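Long-range contacts in 70 kDa peptidylprolyl isomerase, putative (Plasmodium falciparum, PDB 2FBN), which probably acts as an FK506-binding peptidyl-prolyl isomerase, whose C-terminal tetratricopeptide repeat domain interacts with the C-terminal pentapeptide of Hsp90: residues Glu53-Ile58 against Asn99-Tyr104; Asn93-Tyr98 against Asp109-Val114. All blocks are in the same frame, centred on the assembly; numbering follows the deposited sequence.

Contact 1 (Glu53-Ile58 against Asn99-Tyr104)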
ATOM      1  N   GLU A  53      17.868 -11.656   6.524  1.00 24.92           N
ATOM      2  CA  GLU A  53      17.513 -11.625   5.112  1.00 25.26           C
ATOM      3  C   GLU A  53      16.265 -10.771   4.967  1.00 23.87           C
ATOM      4  O   GLU A  53      15.164 -11.273   4.727  1.00 23.13           O
ATOM      5  CB  GLU A  53      17.313 -13.046   4.580  1.00 25.19           C
ATOM      6  CG  GLU A  53      18.641 -13.807   4.437  1.00 26.93           C
ATOM      7  CD  GLU A  53      18.451 -15.301   4.174  1.00 28.25           C
ATOM      8  OE1 GLU A  53      17.967 -16.029   5.072  1.00 31.16           O
ATOM      9  OE2 GLU A  53      18.794 -15.740   3.061  1.00 34.53           O
ATOM     10  N   ILE A  54      16.458  -9.470   5.142  1.00 23.24           N
ATOM     11  CA  ILE A  54      15.334  -8.539   5.259  1.00 22.52           C
ATOM     12  C   ILE A  54      14.529  -8.435   3.952  1.00 22.14           C
ATOM     13  O   ILE A  54      13.300  -8.486   3.972  1.00 21.53           O
ATOM     14  CB  ILE A  54      15.802  -7.144   5.791  1.00 22.70           C
ATOM     15  CG1 ILE A  54      16.545  -7.303   7.142  1.00 22.44           C
ATOM     16  CG2 ILE A  54      14.645  -6.163   5.879  1.00 24.30           C
ATOM     17  CD1 ILE A  54      15.827  -8.192   8.177  1.00 22.17           C
ATOM     18  N   ASN A  55      15.205  -8.330   2.812  1.00 22.63           N
ATOM     19  CA  ASN A  55      14.478  -8.213   1.545  1.00 23.53           C
ATOM     20  C   ASN A  55      13.605  -9.435   1.304  1.00 23.19           C
ATOM     21  O   ASN A  55      12.460  -9.327   0.852  1.00 23.56           O
ATOM     22  CB  ASN A  55      15.456  -8.013   0.395  1.00 24.20           C
ATOM     23  CG  ASN A  55      16.165  -6.678   0.474  1.00 27.00           C
ATOM     24  OD1 ASN A  55      15.602  -5.686   0.949  1.00 28.28           O
ATOM     25  ND2 ASN A  55      17.399  -6.641   0.002  1.00 29.85           N
ATOM     26  N   GLU A  56      14.159 -10.600   1.625  1.00 22.91           N
ATOM     27  CA  GLU A  56      13.460 -11.876   1.473  1.00 22.83           C
ATOM     28  C   GLU A  56      12.263 -11.943   2.419  1.00 22.01           C
ATOM     29  O   GLU A  56      11.176 -12.417   2.035  1.00 21.19           O
ATOM     30  CB  GLU A  56      14.429 -13.025   1.743  1.00 24.48           C
ATOM     31  CG  GLU A  56      15.531 -13.191   0.662  1.00 26.11           C
ATOM     32  CD  GLU A  56      16.658 -12.128   0.684  1.00 29.53           C
ATOM     33  OE1 GLU A  56      16.759 -11.301   1.627  1.00 29.15           O
ATOM     34  OE2 GLU A  56      17.467 -12.133  -0.280  1.00 31.98           O
ATOM     35  N   ALA A  57      12.464 -11.469   3.655  1.00 20.23           N
ATOM     36  CA  ALA A  57      11.381 -11.410   4.635  1.00 19.34           C
ATOM     37  C   ALA A  57      10.238 -10.520   4.147  1.00 18.81           C
ATOM     38  O   ALA A  57       9.063 -10.893   4.263  1.00 18.14           O
ATOM     39  CB  ALA A  57      11.894 -10.931   5.981  1.00 19.18           C
ATOM     40  N   ILE A  58      10.595  -9.369   3.578  1.00 18.13           N
ATOM     41  CA  ILE A  58       9.597  -8.420   3.054  1.00 18.24           C
ATOM     42  C   ILE A  58       8.697  -9.090   2.007  1.00 18.58           C
ATOM     43  O   ILE A  58       7.462  -8.991   2.083  1.00 18.68           O
ATOM     44  CB  ILE A  58      10.276  -7.166   2.479  1.00 17.85           C
ATOM     45  CG1 ILE A  58      10.868  -6.330   3.631  1.00 19.15           C
ATOM     46  CG2 ILE A  58       9.286  -6.366   1.631  1.00 17.87           C
ATOM     47  CD1 ILE A  58      11.860  -5.257   3.186  1.00 19.85           C
ATOM     48  N   ASN A  99      12.032   0.009   8.364  1.00 17.46           N
ATOM     49  CA  ASN A  99      12.929   0.835   9.213  1.00 17.70           C
ATOM     50  C   ASN A  99      14.389   0.397   9.117  1.00 19.10           C
ATOM     51  O   ASN A  99      15.292   1.226   8.964  1.00 18.67           O
ATOM     52  CB  ASN A  99      12.447   0.868  10.653  1.00 18.27           C
ATOM     53  CG  ASN A  99      11.313   1.877  10.862  1.00 17.82           C
ATOM     54  OD1 ASN A  99      11.173   2.839  10.087  1.00 18.59           O
ATOM     55  ND2 ASN A  99      10.545   1.695  11.932  1.00 19.12           N
ATOM     56  N   LYS A 100      14.608  -0.908   9.161  1.00 19.28           N
ATOM     57  CA  LYS A 100      15.945  -1.474   8.972  1.00 20.98           C
ATOM     58  C   LYS A 100      16.547  -1.087   7.618  1.00 21.16           C
ATOM     59  O   LYS A 100      17.714  -0.678   7.542  1.00 21.60           O
ATOM     60  CB  LYS A 100      15.903  -2.989   9.123  1.00 20.88           C
ATOM     61  CG  LYS A 100      15.825  -3.447  10.567  1.00 20.64           C
ATOM     62  CD  LYS A 100      15.555  -4.952  10.709  1.00 23.19           C
ATOM     63  CE  LYS A 100      15.880  -5.409  12.136  1.00 27.34           C
ATOM     64  NZ  LYS A 100      17.377  -5.403  12.389  1.00 27.40           N
ATOM     65  N   ASN A 101      15.748  -1.181   6.552  1.00 20.82           N
ATOM     66  CA  ASN A 101      16.202  -0.819   5.202  1.00 21.47           C
ATOM     67  C   ASN A 101      16.199   0.696   4.933  1.00 21.19           C
ATOM     68  O   ASN A 101      16.539   1.140   3.831  1.00 22.10           O
ATOM     69  CB  ASN A 101      15.355  -1.547   4.142  1.00 21.56           C
ATOM     70  CG  ASN A 101      15.802  -2.988   3.918  1.00 23.71           C
ATOM     71  OD1 ASN A 101      16.730  -3.478   4.568  1.00 25.18           O
ATOM     72  ND2 ASN A 101      15.137  -3.671   2.980  1.00 24.48           N
ATOM     73  N   LYS A 102      15.800   1.477   5.950  1.00 20.90           N
ATOM     74  CA  LYS A 102      15.657   2.934   5.862  1.00 20.92           C
ATOM     75  C   LYS A 102      14.698   3.398   4.768  1.00 20.69           C
ATOM     76  O   LYS A 102      14.908   4.455   4.139  1.00 21.49           O
ATOM     77  CB  LYS A 102      17.028   3.616   5.708  1.00 21.03           C
ATOM     78  CG  LYS A 102      18.051   3.155   6.726  1.00 22.38           C
ATOM     79  CD  LYS A 102      19.266   4.061   6.679  1.00 27.16           C
ATOM     80  CE  LYS A 102      20.442   3.328   7.236  1.00 29.63           C
ATOM     81  NZ  LYS A 102      21.034   2.495   6.150  1.00 33.74           N
ATOM     82  N   ASP A 103      13.658   2.605   4.522  1.00 19.28           N
ATOM     83  CA  ASP A 103      12.609   3.022   3.590  1.00 19.87           C
ATOM     84  C   ASP A 103      11.425   3.519   4.420  1.00 18.20           C
ATOM     85  O   ASP A 103      10.458   2.792   4.724  1.00 18.37           O
ATOM     86  CB  ASP A 103      12.232   1.894   2.623  1.00 19.94           C
ATOM     87  CG  ASP A 103      11.274   2.352   1.545  1.00 22.92           C
ATOM     88  OD1 ASP A 103      10.493   3.282   1.816  1.00 23.24           O
ATOM     89  OD2 ASP A 103      11.304   1.779   0.421  1.00 26.75           O
ATOM     90  N   TYR A 104      11.516   4.774   4.833  1.00 18.12           N
ATOM     91  CA  TYR A 104      10.618   5.258   5.856  1.00 17.10           C
ATOM     92  C   TYR A 104       9.150   5.409   5.410  1.00 17.58           C
ATOM     93  O   TYR A 104       8.250   5.089   6.176  1.00 17.62           O
ATOM     94  CB  TYR A 104      11.196   6.525   6.534  1.00 18.02           C
ATOM     95  CG  TYR A 104      12.533   6.205   7.186  1.00 17.19           C
ATOM     96  CD1 TYR A 104      12.634   5.204   8.182  1.00 18.54           C
ATOM     97  CD2 TYR A 104      13.699   6.837   6.760  1.00 20.81           C
ATOM     98  CE1 TYR A 104      13.879   4.881   8.765  1.00 18.92           C
ATOM     99  CE2 TYR A 104      14.938   6.521   7.326  1.00 19.96           C
ATOM    100  CZ  TYR A 104      15.017   5.561   8.328  1.00 21.24           C
ATOM    101  OH  TYR A 104      16.254   5.261   8.877  1.00 21.59           O
TER

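Contact 2 (Asn93-Tyr98 against Asp109-Val114)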
ATOM      1  N   ASN A  93       5.876  -6.489  11.318  1.00 17.08           N
ATOM      2  CA  ASN A  93       7.167  -6.998  10.852  1.00 17.64           C
ATOM      3  C   ASN A  93       7.634  -6.229   9.617  1.00 17.14           C
ATOM      4  O   ASN A  93       8.812  -5.909   9.489  1.00 17.04           O
ATOM      5  CB  ASN A  93       7.132  -8.510  10.594  1.00 18.28           C
ATOM      6  CG  ASN A  93       6.810  -9.312  11.848  1.00 20.65           C
ATOM      7  OD1 ASN A  93       6.891  -8.791  12.967  1.00 25.22           O
ATOM      8  ND2 ASN A  93       6.401 -10.565  11.667  1.00 23.73           N
ATOM      9  N   LEU A  94       6.710  -5.909   8.707  1.00 15.72           N
ATOM     10  CA  LEU A  94       7.097  -5.112   7.554  1.00 15.92           C
ATOM     11  C   LEU A  94       7.605  -3.729   7.995  1.00 15.61           C
ATOM     12  O   LEU A  94       8.593  -3.212   7.457  1.00 15.62           O
ATOM     13  CB  LEU A  94       5.933  -4.986   6.581  1.00 16.12           C
ATOM     14  CG  LEU A  94       5.697  -6.190   5.659  1.00 16.75           C
ATOM     15  CD1 LEU A  94       4.345  -6.054   5.012  1.00 18.67           C
ATOM     16  CD2 LEU A  94       6.823  -6.336   4.601  1.00 17.43           C
ATOM     17  N   ALA A  95       6.939  -3.133   8.980  1.00 15.97           N
ATOM     18  CA  ALA A  95       7.390  -1.817   9.454  1.00 17.25           C
ATOM     19  C   ALA A  95       8.832  -1.918   9.972  1.00 17.56           C
ATOM     20  O   ALA A  95       9.687  -1.098   9.616  1.00 18.36           O
ATOM     21  CB  ALA A  95       6.462  -1.287  10.512  1.00 17.63           C
ATOM     22  N   THR A  96       9.104  -2.938  10.785  1.00 18.04           N
ATOM     23  CA  THR A  96      10.487  -3.222  11.219  1.00 18.82           C
ATOM     24  C   THR A  96      11.457  -3.373  10.039  1.00 18.16           C
ATOM     25  O   THR A  96      12.516  -2.731  10.001  1.00 17.93           O
ATOM     26  CB  THR A  96      10.551  -4.470  12.117  1.00 19.65           C
ATOM     27  OG1 THR A  96       9.602  -4.332  13.187  1.00 22.53           O
ATOM     28  CG2 THR A  96      11.960  -4.656  12.679  1.00 21.19           C
ATOM     29  N   CYS A  97      11.085  -4.197   9.056  1.00 17.86           N
ATOM     30  CA  CYS A  97      11.930  -4.438   7.901  1.00 18.26           C
ATOM     31  C   CYS A  97      12.257  -3.137   7.194  1.00 18.36           C
ATOM     32  O   CYS A  97      13.392  -2.844   6.867  1.00 19.30           O
ATOM     33  CB  CYS A  97      11.255  -5.409   6.919  1.00 18.93           C
ATOM     34  SG  CYS A  97      11.232  -7.115   7.545  1.00 21.00           S
ATOM     35  N   TYR A  98      11.231  -2.331   6.976  1.00 17.51           N
ATOM     36  CA  TYR A  98      11.435  -1.097   6.245  1.00 17.76           C
ATOM     37  C   TYR A  98      12.239  -0.056   7.046  1.00 17.41           C
ATOM     38  O   TYR A  98      13.039   0.675   6.469  1.00 17.73           O
ATOM     39  CB  TYR A  98      10.088  -0.570   5.792  1.00 17.73           C
ATOM     40  CG  TYR A  98       9.498  -1.343   4.626  1.00 17.18           C
ATOM     41  CD1 TYR A  98      10.238  -1.568   3.459  1.00 17.88           C
ATOM     42  CD2 TYR A  98       8.183  -1.812   4.684  1.00 15.78           C
ATOM     43  CE1 TYR A  98       9.668  -2.249   2.353  1.00 19.31           C
ATOM     44  CE2 TYR A  98       7.612  -2.484   3.590  1.00 18.42           C
ATOM     45  CZ  TYR A  98       8.363  -2.701   2.446  1.00 19.58           C
ATOM     46  OH  TYR A  98       7.784  -3.359   1.369  1.00 21.53           O
ATOM     47  N   ASP A 109       3.612   3.453   6.193  1.00 16.29           N
ATOM     48  CA  ASP A 109       2.420   2.798   5.648  1.00 18.02           C
ATOM     49  C   ASP A 109       2.009   1.579   6.476  1.00 17.28           C
ATOM     50  O   ASP A 109       0.854   1.439   6.918  1.00 17.33           O
ATOM     51  CB  ASP A 109       2.679   2.387   4.203  1.00 18.54           C
ATOM     52  CG  ASP A 109       1.479   1.696   3.566  1.00 24.70           C
ATOM     53  OD1 ASP A 109       0.427   2.347   3.410  1.00 29.36           O
ATOM     54  OD2 ASP A 109       1.592   0.508   3.231  1.00 30.33           O
ATOM     55  N   HIS A 110       2.978   0.701   6.720  1.00 15.93           N
ATOM     56  CA  HIS A 110       2.676  -0.541   7.419  1.00 16.48           C
ATOM     57  C   HIS A 110       2.386  -0.384   8.915  1.00 16.09           C
ATOM     58  O   HIS A 110       1.451  -1.010   9.445  1.00 16.59           O
ATOM     59  CB  HIS A 110       3.728  -1.603   7.081  1.00 16.56           C
ATOM     60  CG  HIS A 110       3.666  -2.008   5.641  1.00 16.59           C
ATOM     61  ND1 HIS A 110       2.726  -2.901   5.163  1.00 18.47           N
ATOM     62  CD2 HIS A 110       4.363  -1.585   4.565  1.00 18.29           C
ATOM     63  CE1 HIS A 110       2.862  -3.018   3.850  1.00 20.13           C
ATOM     64  NE2 HIS A 110       3.846  -2.226   3.462  1.00 18.91           N
ATOM     65  N   ALA A 111       3.149   0.473   9.602  1.00 16.46           N
ATOM     66  CA  ALA A 111       2.836   0.740  11.012  1.00 17.10           C
ATOM     67  C   ALA A 111       1.433   1.354  11.109  1.00 17.32           C
ATOM     68  O   ALA A 111       0.662   1.007  12.005  1.00 18.87           O
ATOM     69  CB  ALA A 111       3.861   1.661  11.629  1.00 17.28           C
ATOM     70  N   SER A 112       1.087   2.233  10.161  1.00 17.72           N
ATOM     71  CA  SER A 112      -0.232   2.897  10.175  1.00 19.06           C
ATOM     72  C   SER A 112      -1.360   1.877   9.962  1.00 19.37           C
ATOM     73  O   SER A 112      -2.445   1.983  10.566  1.00 19.92           O
ATOM     74  CB  SER A 112      -0.293   4.027   9.138  1.00 18.70           C
ATOM     75  OG  SER A 112       0.623   5.067   9.474  1.00 21.47           O
ATOM     76  N   LYS A 113      -1.091   0.874   9.129  1.00 19.32           N
ATOM     77  CA  LYS A 113      -2.050  -0.202   8.897  1.00 19.82           C
ATOM     78  C   LYS A 113      -2.341  -1.023  10.148  1.00 20.44           C
ATOM     79  O   LYS A 113      -3.482  -1.459  10.352  1.00 21.30           O
ATOM     80  CB  LYS A 113      -1.602  -1.101   7.746  1.00 20.00           C
ATOM     81  CG  LYS A 113      -1.817  -0.473   6.391  1.00 20.96           C
ATOM     82  CD  LYS A 113      -1.219  -1.320   5.302  1.00 23.94           C
ATOM     83  CE  LYS A 113      -1.549  -0.696   3.956  1.00 27.04           C
ATOM     84  NZ  LYS A 113      -0.968  -1.486   2.873  1.00 30.36           N
ATOM     85  N   VAL A 114      -1.318  -1.247  10.970  1.00 20.05           N
ATOM     86  CA  VAL A 114      -1.522  -1.937  12.244  1.00 20.36           C
ATOM     87  C   VAL A 114      -2.478  -1.120  13.110  1.00 21.14           C
ATOM     88  O   VAL A 114      -3.400  -1.679  13.704  1.00 21.25           O
ATOM     89  CB  VAL A 114      -0.215  -2.175  13.020  1.00 20.65           C
ATOM     90  CG1 VAL A 114      -0.509  -2.855  14.358  1.00 19.50           C
ATOM     91  CG2 VAL A 114       0.741  -3.028  12.203  1.00 21.16           C
TER

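Contact 1 (Glu53-Ile58 against Asn99-Tyr104)
Asn101 reaches across to the start of helix 54-66 and meets three side chains there. Its amide does most of the touching. The closely packed part lies over Ile54 and Ile58, both buried. Ile54 CG2 stands 3.6 Å from Asn101 OD1, and the two side chains run antiparallel alongside each other. That methyl is anti to the backbone N of Ile54, while CG1 lies beside the N (chi1 -56°), and the CG1 branch carries CD1 toward Lys100. From one turn further along helix 54-66, Ile58 CD1 comes to 3.6 Å from Asn101 ND2. Both isoleucines also pack on Cys97, one turn back along helix 77-100.

This is the junction between neighbouring helical hairpins of a tetratricopeptide repeat fold. One hairpin turn ends at Glu53, the N-cap of helix 54-66. In the other, a Schellman motif at Lys102 ends helix 77-100, and Asp103 caps the next helix.

The solvent side is looser. There Asn101 ND2 donates to Asn55 OD1 at 2.9 Å. The N-H...O angle is bent, at 132°. The donor lies somewhat out of the carbonyl plane of Asn55, and the two amide planes stand 62° apart. Lys100 is also exposed. The Lys100 side chain crosses that of Ile54 at about a right angle, with Lys100 CD 4.1 Å from Ile54 CD1. It also touches Phe49 of helix 31-50.

Contact 2 (Asn93-Tyr98 against Asp109-Val114)
Leu94 lays its CD1 methyl over one face of the His110 ring, 3.8 Å from the ring centroid, a CH-pi contact. Helix 77-100 and helix 104-117 form an antiparallel hairpin of a tetratricopeptide repeat. Their short segments approach to 8.0 Å between axes, with 158° between their directions. Small residues sit where the backbones come near. Ala95 CB packs against Ala111 CB at 4.1 Å, and the CA atoms of Ala95 and His110 are 5.3 Å apart.

His110 fills the middle of the contact and has the largest share of its buried surface. CG lies beside the backbone N of His110 (chi1 -66°), and the ring extends toward helix 77-100. Leu94 CD1 and Tyr98 CE2 meet it from the same side of its plane, Leu94 over the face and Tyr98 obliquely near CD2. The Tyr98 and His110 ring planes are 24° from parallel but displaced, with little overlap. Their nearest atoms are Tyr98 CE2 and His110 CD2, 3.5 Å apart. The side chains of Leu94 and Tyr98 also touch helix 54-66.

The imidazole is held at its polar end too. His110 ND1 is hydrogen-bonded to Asn91 OD1, one turn before Ala95, which would limit rotation of the ring. On the face opposite Leu94, Asp109 OD2 is 3.5 Å over the plane, near the ring's edge, and also forms a salt bridge to Lys113 NZ, with a weak hydrogen bond.

From the N terminus, helix 31-50 turns at Glu53 into helix 54-66, which supplies the first side of contact 1. The chain then runs into helix 77-100, where 93-98 comes before 99-104. Contact 1 closes its loop at 99-104, with 40 residues between its segments. Contact 2 closes later, at 109-114, after a short turn into helix 104-117. The segments alternate, so the two loops cross. Helix 77-100 serves both contacts and ties helix 54-66 to helix 104-117. The centres are 10 Å apart and the contacts touch directly: Ile58 CG2 packs on Tyr98 OH, and Asp103 N probably makes a hydrogen bond to Tyr98 O.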